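Local coordinates for protein pectate lyase (PDB 5GT5) that cleaves pectate by elimination and, very probably, partly methylated pectins too, cutting within the polymer and relying on calcium as the likely cofactor, at residues N78-H83 and N149-I154; K111-A116 and F132-E137; A287-M292 and Y411-P416. The protein carries 1 engineered substitution. All blocks are in the same frame, centred on the assembly; numbering follows the deposited sequence.

Contact 1. Residues N78-H83 and N149-I154; sequences NDALTH and NDWDYI
Asn-78 and Asn-149 bring two irregular loops together, their CA atoms 5.5 Å apart, and beyond this point the chain runs of 78-83 and 149-154 diverge. Asn-78 serves the contact with both side chain and backbone. Its side-chain amide gives a nearly straight hydrogen bond to the other loop, ND2 lying 2.8 Å from O of Asn-149 with an N-H...O angle of 174°. The carbonyl lies in the plane of the Asn-78 amide, yet ND2 sits well above the plane of that carbonyl, away from its lone pairs. With CG beside the backbone N (chi1 -65°), the amide is carried to Asn-149. Separately, the main-chain carbonyl of Asn-78 accepts from NE1 of Trp-151 at 2.9 Å, the oxygen lying exactly in the indole plane. Tryptophan suits this place because one ring supplies both a buried N-H and a broad apolar edge. Farther along that edge it meets Ala-80, whose CB is 3.7 Å from CH2 of Trp-151, and a small methyl group lets the backbone come this close. Over one face of the indole lies ND2 of Asn-149, offset toward the rim, while this same nitrogen donates to Glu-137. A water bridges the two loops, donating to O of Asp-79 and, weakly, to OD1 of Asn-149. The carboxylate of Asp-79 forms a salt bridge with Lys-76. The loop 149-154 also carries Asp-152, a probable calcium ligand, which takes no part here. The contact thus joins the loop between strand 74-76 and helix 84-89 to the one leading into strand 154-157, with Leu-86 of that helix packed against both Ala-80 and Trp-151.

Contact 2. Residues K111-A116 and F132-E137; sequences KIKHAA and FDELWE
Ile-112 and Phe-132 pair in parallel register, as do Lys-113 and Asp-133, in successive coils of the parallel beta-helix characteristic of polysaccharide lyase family 1. A good backbone bond runs from N of Asp-133 to O of Ile-112 at 3.1 Å, and a weak one from N of His-114 to O of Glu-134. The tight, buried part is largely apolar. Ile-112 and Phe-132 lie side by side on one face, CB of the isoleucine 3.9 Å from ring atom CD2 of the phenylalanine, and Phe-132 in turn stacks on Phe-169 of the following coil. Past the strand end, Leu-135, its CG beside the carbonyl carbon (chi1 -161°), packs its methyls on the backbone of Ala-115, CD1 3.8 Å from N, with CD2 near CB of Ala-116. The face bearing Lys-113 and Asp-133 is looser and wetter. A water joins NZ of Lys-111 to OD2 of Asp-133, and the chain of Lys-113, bent at chi3 (-89°), runs alongside Glu-134, its NZ remaining 4.4 Å from OE1, beyond a salt bridge. The polar element of the tight part is His-114, buried and covered on one ring face by CB of Lys-113. ND1 of His-114 is hydrogen-bonded to Glu-64, so two carboxylates flank the imidazole and may favour its protonated form. NE2 of His-114 meets the anti lone pair of OE1 of Glu-134 at 2.7 Å.

Contact 3. Residues A287-M292 and Y411-P416; sequences AYNIIM and YQLDDP
Asn-289 grips the backbone of Asp-414 through both ends of its amide. OD1 of Asn-289 accepts from N of Asp-414 at 2.8 Å, the N-H lying in the carbonyl plane and on a lone pair. The return bond, from ND2 of Asn-289 to O of Asp-414, is 2.9 Å long, but here the donor stands above the carbonyl plane. ND2 also donates to O of Lys-338, so this buried amide is held by three backbone atoms and its rotation is fixed. Asparagine suits the site twice over: it offers a donor and an acceptor, and it readily adopts the positive phi (51°) needed at the turn between strands 284-288 and 291-293. The side chain of Asp-414 crosses that of Asn-289 at about a right angle, and its OD2 hydrogen-bonds to NE2 of His-267.

Outward from this clasp the contact becomes apolar and aromatic. With CG of Tyr-288 between the backbone N and the carbonyl carbon (chi1 69°), its ring is brought to Tyr-411 and Leu-413, and CD2 of Leu-413 fits 3.6 Å from CB of Tyr-288. The two tyrosine side chains run past each other in opposite directions and their rings meet obliquely, planes 34° apart, with CD2 of Tyr-411 centred 3.9 Å above the face of Tyr-288. Tyrosine combines this packing with a polar end: the hydroxyl of Tyr-288 is bonded to Thr-10 and that of Tyr-411 to Glu-337. A late loop is thereby fastened across a turn of the beta-helix, with His-266 of strand 262-271 stacked on Tyr-288 and Leu-419 of helix 419-423 packed against Asn-289.

From the N terminus the chain passes strand 74-76 and enters contact 1 at 78-83, then crosses helix 84-89 and strand 92-97 to reach 111-116. Contact 2 closes first, after a single short coil, at 132-137; contact 1 closes later, at 149-154, and so encloses it. The two touch directly: Glu-137 of contact 2 also accepts from N of Leu-81, joining the two contacts through the loop that follows strand 131-133. Contact 3 follows in series, its centre about 33 Å from that of contact 1 and across the chain's centre, where 411-416 returns after 118 intervening residues to the later coils of the beta-helix.

Contact 1. Residues N78-H83 and N149-I154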
loop_
_atom_site.group_PDB
_atom_site.type_symbol
_atom_site.label_atom_id
_atom_site.label_comp_id
_atom_site.label_asym_id
_atom_site.label_seq_id
_atom_site.Cartn_x
_atom_site.Cartn_y
_atom_site.Cartn_z
ATOM N N ASN A 78 -23.105 -2.755 19.735
ATOM C CA ASN A 78 -23.723 -2.221 20.923
ATOM C C ASN A 78 -25.222 -2.061 20.717
ATOM O O ASN A 78 -25.687 -1.675 19.624
ATOM C CB ASN A 78 -23.084 -0.880 21.271
ATOM C CG ASN A 78 -21.627 -1.022 21.639
ATOM O OD1 ASN A 78 -21.269 -1.891 22.443
ATOM N ND2 ASN A 78 -20.769 -0.180 21.061
ATOM N N ASP A 79 -25.971 -2.366 21.769
ATOM C CA ASP A 79 -27.422 -2.449 21.699
ATOM C C ASP A 79 -28.090 -1.144 21.314
ATOM O O ASP A 79 -27.655 -0.071 21.737
ATOM C CB ASP A 79 -27.965 -2.845 23.075
ATOM C CG ASP A 79 -27.744 -4.309 23.395
ATOM O OD1 ASP A 79 -27.376 -5.088 22.487
ATOM O OD2 ASP A 79 -27.943 -4.670 24.571
ATOM N N ALA A 80 -29.161 -1.256 20.540
ATOM C CA ALA A 80 -30.051 -0.130 20.345
ATOM C C ALA A 80 -30.779 0.091 21.667
ATOM O O ALA A 80 -31.324 -0.854 22.268
ATOM C CB ALA A 80 -31.027 -0.426 19.207
ATOM N N LEU A 81 -30.763 1.339 22.126
ATOM C CA LEU A 81 -31.400 1.728 23.387
ATOM C C LEU A 81 -32.681 2.514 23.219
ATOM O O LEU A 81 -33.458 2.608 24.175
ATOM C CB LEU A 81 -30.434 2.588 24.206
ATOM C CG LEU A 81 -29.041 1.981 24.386
ATOM C CD1 LEU A 81 -28.047 2.921 25.089
ATOM C CD2 LEU A 81 -29.177 0.650 25.128
ATOM N N THR A 82 -32.903 3.108 22.044
ATOM C CA THR A 82 -34.013 4.077 21.898
ATOM C C THR A 82 -34.856 3.985 20.631
ATOM O O THR A 82 -36.046 4.264 20.674
ATOM C CB THR A 82 -33.507 5.544 21.977
ATOM O OG1 THR A 82 -32.471 5.699 20.983
ATOM C CG2 THR A 82 -32.970 5.893 23.385
ATOM N N HIS A 83 -34.280 3.608 19.491
ATOM C CA HIS A 83 -35.092 3.616 18.276
ATOM C C HIS A 83 -36.025 2.406 18.258
ATOM O O HIS A 83 -35.546 1.274 18.383
ATOM C CB HIS A 83 -34.257 3.650 16.990
ATOM C CG HIS A 83 -35.023 4.138 15.805
ATOM N ND1 HIS A 83 -36.085 3.436 15.255
ATOM C CD2 HIS A 83 -34.915 5.284 15.096
ATOM C CE1 HIS A 83 -36.582 4.134 14.248
ATOM N NE2 HIS A 83 -35.897 5.265 14.138
ATOM N N ASN A 149 -22.995 4.331 21.617
ATOM C CA ASN A 149 -23.239 3.217 20.692
ATOM C C ASN A 149 -22.081 2.914 19.747
ATOM O O ASN A 149 -21.862 1.751 19.361
ATOM C CB ASN A 149 -24.489 3.472 19.852
ATOM C CG ASN A 149 -25.758 3.478 20.679
ATOM O OD1 ASN A 149 -25.717 3.673 21.912
ATOM N ND2 ASN A 149 -26.892 3.266 20.012
ATOM N N ASP A 150 -21.368 3.956 19.346
ATOM C CA ASP A 150 -20.210 3.819 18.450
ATOM C C ASP A 150 -20.590 3.173 17.124
ATOM O O ASP A 150 -19.822 2.389 16.572
ATOM C CB ASP A 150 -19.063 3.039 19.122
ATOM C CG ASP A 150 -18.524 3.720 20.368
ATOM O OD1 ASP A 150 -18.620 4.963 20.503
ATOM O OD2 ASP A 150 -17.985 2.999 21.227
ATOM N N TRP A 151 -21.793 3.460 16.621
ATOM C CA TRP A 151 -22.198 2.963 15.310
ATOM C C TRP A 151 -21.776 3.902 14.193
ATOM O O TRP A 151 -22.187 5.077 14.194
ATOM C CB TRP A 151 -23.723 2.836 15.227
ATOM C CG TRP A 151 -24.436 1.949 16.219
ATOM C CD1 TRP A 151 -23.925 0.909 16.972
ATOM C CD2 TRP A 151 -25.829 2.030 16.529
ATOM N NE1 TRP A 151 -24.940 0.337 17.726
ATOM C CE2 TRP A 151 -26.104 1.016 17.479
ATOM C CE3 TRP A 151 -26.869 2.865 16.105
ATOM C CZ2 TRP A 151 -27.392 0.799 17.985
ATOM C CZ3 TRP A 151 -28.139 2.662 16.617
ATOM C CH2 TRP A 151 -28.384 1.653 17.568
ATOM N N ASP A 152 -20.969 3.416 13.249
ATOM C CA ASP A 152 -20.497 4.189 12.101
ATOM C C ASP A 152 -20.798 3.377 10.868
ATOM O O ASP A 152 -20.728 2.145 10.924
ATOM C CB ASP A 152 -18.975 4.390 12.196
ATOM C CG ASP A 152 -18.528 4.755 13.596
ATOM O OD1 ASP A 152 -18.606 5.930 13.944
ATOM O OD2 ASP A 152 -18.084 3.856 14.345
ATOM N N TYR A 153 -21.131 3.982 9.730
ATOM C CA TYR A 153 -21.418 3.148 8.570
ATOM C C TYR A 153 -20.186 2.383 8.080
ATOM O O TYR A 153 -20.260 1.197 7.821
ATOM C CB TYR A 153 -22.011 3.959 7.426
ATOM C CG TYR A 153 -23.442 4.328 7.615
ATOM C CD1 TYR A 153 -24.425 3.326 7.674
ATOM C CD2 TYR A 153 -23.838 5.650 7.662
ATOM C CE1 TYR A 153 -25.757 3.671 7.826
ATOM C CE2 TYR A 153 -25.177 5.999 7.809
ATOM C CZ TYR A 153 -26.112 4.996 7.871
ATOM O OH TYR A 153 -27.439 5.354 8.041
ATOM N N ILE A 154 -19.070 3.078 7.909
ATOM C CA ILE A 154 -17.835 2.416 7.449
ATOM C C ILE A 154 -16.681 2.960 8.267
ATOM O O ILE A 154 -16.533 4.190 8.407
ATOM C CB ILE A 154 -17.552 2.668 5.960
ATOM C CG1 ILE A 154 -18.702 2.133 5.108
ATOM C CG2 ILE A 154 -16.230 2.009 5.544
ATOM C CD1 ILE A 154 -18.547 2.438 3.601
HETATM O O HOH W 1 -25.463 1.067 23.015
#

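Contact 2. Residues K111-A116 and F132-E137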
loop_
_atom_site.group_PDB
_atom_site.type_symbol
_atom_site.label_atom_id
_atom_site.label_comp_id
_atom_site.label_asym_id
_atom_site.label_seq_id
_atom_site.Cartn_x
_atom_site.Cartn_y
_atom_site.Cartn_z
ATOM N N LYS A 111 -29.675 -1.008 -0.593
ATOM C CA LYS A 111 -29.460 -0.447 0.745
ATOM C C LYS A 111 -28.882 -1.467 1.710
ATOM O O LYS A 111 -29.256 -2.656 1.688
ATOM C CB LYS A 111 -30.773 0.091 1.326
ATOM C CG LYS A 111 -31.362 1.247 0.544
ATOM C CD LYS A 111 -32.698 1.663 1.135
ATOM C CE LYS A 111 -33.360 2.704 0.257
ATOM N NZ LYS A 111 -34.536 3.305 0.938
ATOM N N ILE A 112 -27.971 -1.007 2.554
ATOM C CA ILE A 112 -27.396 -1.773 3.656
ATOM C C ILE A 112 -27.932 -1.151 4.937
ATOM O O ILE A 112 -27.598 0.005 5.237
ATOM C CB ILE A 112 -25.858 -1.655 3.667
ATOM C CG1 ILE A 112 -25.262 -2.150 2.333
ATOM C CG2 ILE A 112 -25.236 -2.412 4.847
ATOM C CD1 ILE A 112 -25.541 -3.589 2.055
ATOM N N LYS A 113 -28.763 -1.880 5.680
ATOM C CA LYS A 113 -29.470 -1.340 6.854
ATOM C C LYS A 113 -29.138 -2.095 8.124
ATOM O O LYS A 113 -28.975 -3.319 8.103
ATOM C CB LYS A 113 -30.983 -1.378 6.626
ATOM C CG LYS A 113 -31.468 -0.468 5.516
ATOM C CD LYS A 113 -33.016 -0.366 5.534
ATOM C CE LYS A 113 -33.633 -1.438 4.684
ATOM N NZ LYS A 113 -35.065 -1.756 5.080
ATOM N N HIS A 114 -29.021 -1.348 9.225
ATOM C CA HIS A 114 -28.917 -1.910 10.579
ATOM C C HIS A 114 -27.587 -2.545 10.837
ATOM O O HIS A 114 -27.468 -3.412 11.705
ATOM C CB HIS A 114 -30.073 -2.881 10.908
ATOM C CG HIS A 114 -31.396 -2.359 10.452
ATOM N ND1 HIS A 114 -32.400 -3.175 9.965
ATOM C CD2 HIS A 114 -31.828 -1.086 10.313
ATOM C CE1 HIS A 114 -33.422 -2.413 9.592
ATOM N NE2 HIS A 114 -33.104 -1.147 9.803
ATOM N N ALA A 115 -26.567 -2.105 10.102
ATOM C CA ALA A 115 -25.215 -2.659 10.305
ATOM C C ALA A 115 -24.100 -1.686 10.019
ATOM O O ALA A 115 -24.153 -0.924 9.052
ATOM C CB ALA A 115 -24.978 -3.958 9.518
ATOM N N ALA A 116 -23.066 -1.761 10.853
ATOM C CA ALA A 116 -21.796 -1.071 10.614
ATOM C C ALA A 116 -20.841 -2.000 9.882
ATOM O O ALA A 116 -20.836 -3.211 10.128
ATOM C CB ALA A 116 -21.153 -0.695 11.957
ATOM N N PHE A 132 -26.510 3.413 2.436
ATOM C CA PHE A 132 -26.375 3.019 3.815
ATOM C C PHE A 132 -27.392 3.795 4.639
ATOM O O PHE A 132 -27.461 5.033 4.557
ATOM C CB PHE A 132 -24.953 3.322 4.293
ATOM C CG PHE A 132 -23.910 2.539 3.561
ATOM C CD1 PHE A 132 -23.416 2.972 2.340
ATOM C CD2 PHE A 132 -23.439 1.356 4.093
ATOM C CE1 PHE A 132 -22.446 2.183 1.647
ATOM C CE2 PHE A 132 -22.468 0.614 3.452
ATOM C CZ PHE A 132 -21.987 1.004 2.216
ATOM N N ASP A 133 -28.204 3.072 5.413
ATOM C CA ASP A 133 -29.321 3.720 6.104
ATOM C C ASP A 133 -29.669 2.997 7.395
ATOM O O ASP A 133 -29.270 1.831 7.605
ATOM C CB ASP A 133 -30.570 3.793 5.188
ATOM C CG ASP A 133 -31.547 4.895 5.575
ATOM O OD1 ASP A 133 -31.293 5.676 6.514
ATOM O OD2 ASP A 133 -32.614 4.953 4.907
ATOM N N GLU A 134 -30.423 3.701 8.247
ATOM C CA GLU A 134 -31.008 3.156 9.477
ATOM C C GLU A 134 -29.966 2.642 10.462
ATOM O O GLU A 134 -29.947 1.471 10.858
ATOM C CB GLU A 134 -32.113 2.128 9.142
ATOM C CG GLU A 134 -33.199 2.752 8.271
ATOM C CD GLU A 134 -34.425 1.864 8.034
ATOM O OE1 GLU A 134 -34.534 0.759 8.611
ATOM O OE2 GLU A 134 -35.259 2.306 7.217
ATOM N N LEU A 135 -29.071 3.559 10.808
ATOM C CA LEU A 135 -28.000 3.308 11.769
ATOM C C LEU A 135 -27.867 4.507 12.716
ATOM O O LEU A 135 -26.772 4.774 13.240
ATOM C CB LEU A 135 -26.664 3.012 11.057
ATOM C CG LEU A 135 -25.600 2.306 11.918
ATOM C CD1 LEU A 135 -26.036 0.893 12.318
ATOM C CD2 LEU A 135 -24.287 2.229 11.179
ATOM N N TRP A 136 -28.984 5.204 12.963
ATOM C CA TRP A 136 -29.022 6.309 13.925
ATOM C C TRP A 136 -30.143 6.064 14.919
ATOM O O TRP A 136 -31.191 5.535 14.548
ATOM C CB TRP A 136 -29.237 7.659 13.221
ATOM C CG TRP A 136 -29.409 8.842 14.183
ATOM C CD1 TRP A 136 -28.420 9.654 14.686
ATOM C CD2 TRP A 136 -30.641 9.303 14.753
ATOM N NE1 TRP A 136 -28.975 10.602 15.526
ATOM C CE2 TRP A 136 -30.330 10.408 15.587
ATOM C CE3 TRP A 136 -31.983 8.884 14.634
ATOM C CZ2 TRP A 136 -31.315 11.092 16.301
ATOM C CZ3 TRP A 136 -32.961 9.570 15.330
ATOM C CH2 TRP A 136 -32.627 10.644 16.163
ATOM N N GLU A 137 -29.934 6.455 16.177
ATOM C CA GLU A 137 -31.013 6.565 17.167
ATOM C C GLU A 137 -30.684 7.719 18.086
ATOM O O GLU A 137 -29.565 8.195 18.112
ATOM C CB GLU A 137 -31.218 5.258 17.940
ATOM C CG GLU A 137 -30.069 4.928 18.901
ATOM C CD GLU A 137 -30.391 3.743 19.787
ATOM O OE1 GLU A 137 -31.409 3.046 19.519
ATOM O OE2 GLU A 137 -29.624 3.509 20.745
HETATM O O HOH W 2 -32.934 5.540 2.213
#

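Contact 3. Residues A287-M292 and Y411-P416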
loop_
_atom_site.group_PDB
_atom_site.type_symbol
_atom_site.label_atom_id
_atom_site.label_comp_id
_atom_site.label_asym_id
_atom_site.label_seq_id
_atom_site.Cartn_x
_atom_site.Cartn_y
_atom_site.Cartn_z
ATOM N N ALA A 287 -9.630 17.622 -0.586
ATOM C CA ALA A 287 -11.000 17.672 -1.077
ATOM C C ALA A 287 -11.050 18.613 -2.274
ATOM O O ALA A 287 -10.584 19.753 -2.215
ATOM C CB ALA A 287 -11.941 18.134 0.001
ATOM N N TYR A 288 -11.587 18.117 -3.376
ATOM C CA TYR A 288 -11.821 18.972 -4.533
ATOM C C TYR A 288 -13.199 18.748 -5.106
ATOM O O TYR A 288 -13.733 17.640 -5.081
ATOM C CB TYR A 288 -10.728 18.818 -5.600
ATOM C CG TYR A 288 -10.650 17.503 -6.386
ATOM C CD1 TYR A 288 -9.892 16.425 -5.912
ATOM C CD2 TYR A 288 -11.288 17.362 -7.638
ATOM C CE1 TYR A 288 -9.751 15.267 -6.663
ATOM C CE2 TYR A 288 -11.164 16.183 -8.392
ATOM C CZ TYR A 288 -10.418 15.141 -7.878
ATOM O OH TYR A 288 -10.279 13.981 -8.603
ATOM N N ASN A 289 -13.813 19.818 -5.616
ATOM C CA ASN A 289 -15.143 19.714 -6.219
ATOM C C ASN A 289 -16.117 19.009 -5.288
ATOM O O ASN A 289 -16.852 18.114 -5.712
ATOM C CB ASN A 289 -15.100 18.969 -7.563
ATOM C CG ASN A 289 -14.396 19.751 -8.689
ATOM O OD1 ASN A 289 -13.909 19.127 -9.634
ATOM N ND2 ASN A 289 -14.370 21.083 -8.614
ATOM N N ILE A 290 -16.118 19.417 -4.018
ATOM C CA ILE A 290 -17.155 18.937 -3.087
ATOM C C ILE A 290 -18.117 20.058 -2.766
ATOM O O ILE A 290 -17.809 21.229 -3.023
ATOM C CB ILE A 290 -16.584 18.302 -1.775
ATOM C CG1 ILE A 290 -15.852 19.333 -0.895
ATOM C CG2 ILE A 290 -15.668 17.095 -2.140
ATOM C CD1 ILE A 290 -15.649 18.835 0.549
ATOM N N ILE A 291 -19.284 19.701 -2.230
ATOM C CA ILE A 291 -20.295 20.661 -1.784
ATOM C C ILE A 291 -20.578 20.416 -0.316
ATOM O O ILE A 291 -20.845 19.267 0.073
ATOM C CB ILE A 291 -21.597 20.494 -2.565
ATOM C CG1 ILE A 291 -21.342 20.780 -4.046
ATOM C CG2 ILE A 291 -22.682 21.435 -2.028
ATOM C CD1 ILE A 291 -22.559 20.550 -4.904
ATOM N N MET A 292 -20.480 21.464 0.512
ATOM C CA MET A 292 -20.952 21.379 1.892
ATOM C C MET A 292 -22.137 22.320 1.939
ATOM O O MET A 292 -21.947 23.535 1.933
ATOM C CB MET A 292 -19.906 21.877 2.894
ATOM C CG MET A 292 -18.519 21.227 2.785
ATOM S SD MET A 292 -17.433 22.064 3.983
ATOM C CE MET A 292 -15.818 21.593 3.373
ATOM N N TYR A 411 -5.102 15.093 -11.446
ATOM C CA TYR A 411 -6.543 15.191 -11.343
ATOM C C TYR A 411 -6.993 16.429 -12.087
ATOM O O TYR A 411 -6.252 17.412 -12.210
ATOM C CB TYR A 411 -7.004 15.259 -9.871
ATOM C CG TYR A 411 -6.447 16.421 -9.087
ATOM C CD1 TYR A 411 -5.165 16.384 -8.529
ATOM C CD2 TYR A 411 -7.213 17.572 -8.882
ATOM C CE1 TYR A 411 -4.656 17.455 -7.821
ATOM C CE2 TYR A 411 -6.713 18.640 -8.175
ATOM C CZ TYR A 411 -5.448 18.581 -7.639
ATOM O OH TYR A 411 -4.941 19.644 -6.934
ATOM N N GLN A 412 -8.223 16.356 -12.567
ATOM C CA GLN A 412 -8.894 17.425 -13.286
ATOM C C GLN A 412 -9.855 18.120 -12.337
ATOM O O GLN A 412 -10.568 17.462 -11.573
ATOM C CB GLN A 412 -9.668 16.824 -14.460
ATOM C CG GLN A 412 -10.515 17.814 -15.241
ATOM C CD GLN A 412 -9.746 18.564 -16.302
ATOM O OE1 GLN A 412 -8.590 18.244 -16.595
ATOM N NE2 GLN A 412 -10.376 19.594 -16.870
ATOM N N LEU A 413 -9.879 19.443 -12.392
ATOM C CA LEU A 413 -10.779 20.243 -11.565
ATOM C C LEU A 413 -11.911 20.827 -12.384
ATOM O O LEU A 413 -11.670 21.427 -13.440
ATOM C CB LEU A 413 -9.996 21.390 -10.954
ATOM C CG LEU A 413 -9.006 21.022 -9.856
ATOM C CD1 LEU A 413 -8.088 22.189 -9.480
ATOM C CD2 LEU A 413 -9.811 20.554 -8.662
ATOM N N ASP A 414 -13.144 20.648 -11.913
ATOM C CA ASP A 414 -14.285 21.345 -12.489
ATOM C C ASP A 414 -14.448 22.702 -11.865
ATOM O O ASP A 414 -13.929 22.953 -10.776
ATOM C CB ASP A 414 -15.576 20.566 -12.276
ATOM C CG ASP A 414 -15.517 19.191 -12.865
ATOM O OD1 ASP A 414 -14.686 18.968 -13.776
ATOM O OD2 ASP A 414 -16.304 18.326 -12.416
ATOM N N ASP A 415 -15.149 23.590 -12.566
ATOM C CA ASP A 415 -15.408 24.906 -11.989
ATOM C C ASP A 415 -16.475 24.812 -10.911
ATOM O O ASP A 415 -17.516 24.193 -11.100
ATOM C CB ASP A 415 -15.845 25.922 -13.044
ATOM C CG ASP A 415 -15.755 27.333 -12.514
ATOM O OD1 ASP A 415 -16.695 27.778 -11.848
ATOM O OD2 ASP A 415 -14.703 27.989 -12.694
ATOM N N PRO A 416 -16.241 25.460 -9.769
ATOM C CA PRO A 416 -17.278 25.360 -8.736
ATOM C C PRO A 416 -18.615 25.987 -9.121
ATOM O O PRO A 416 -19.622 25.640 -8.518
ATOM C CB PRO A 416 -16.653 26.091 -7.542
ATOM C CG PRO A 416 -15.608 26.979 -8.164
ATOM C CD PRO A 416 -15.072 26.238 -9.317
#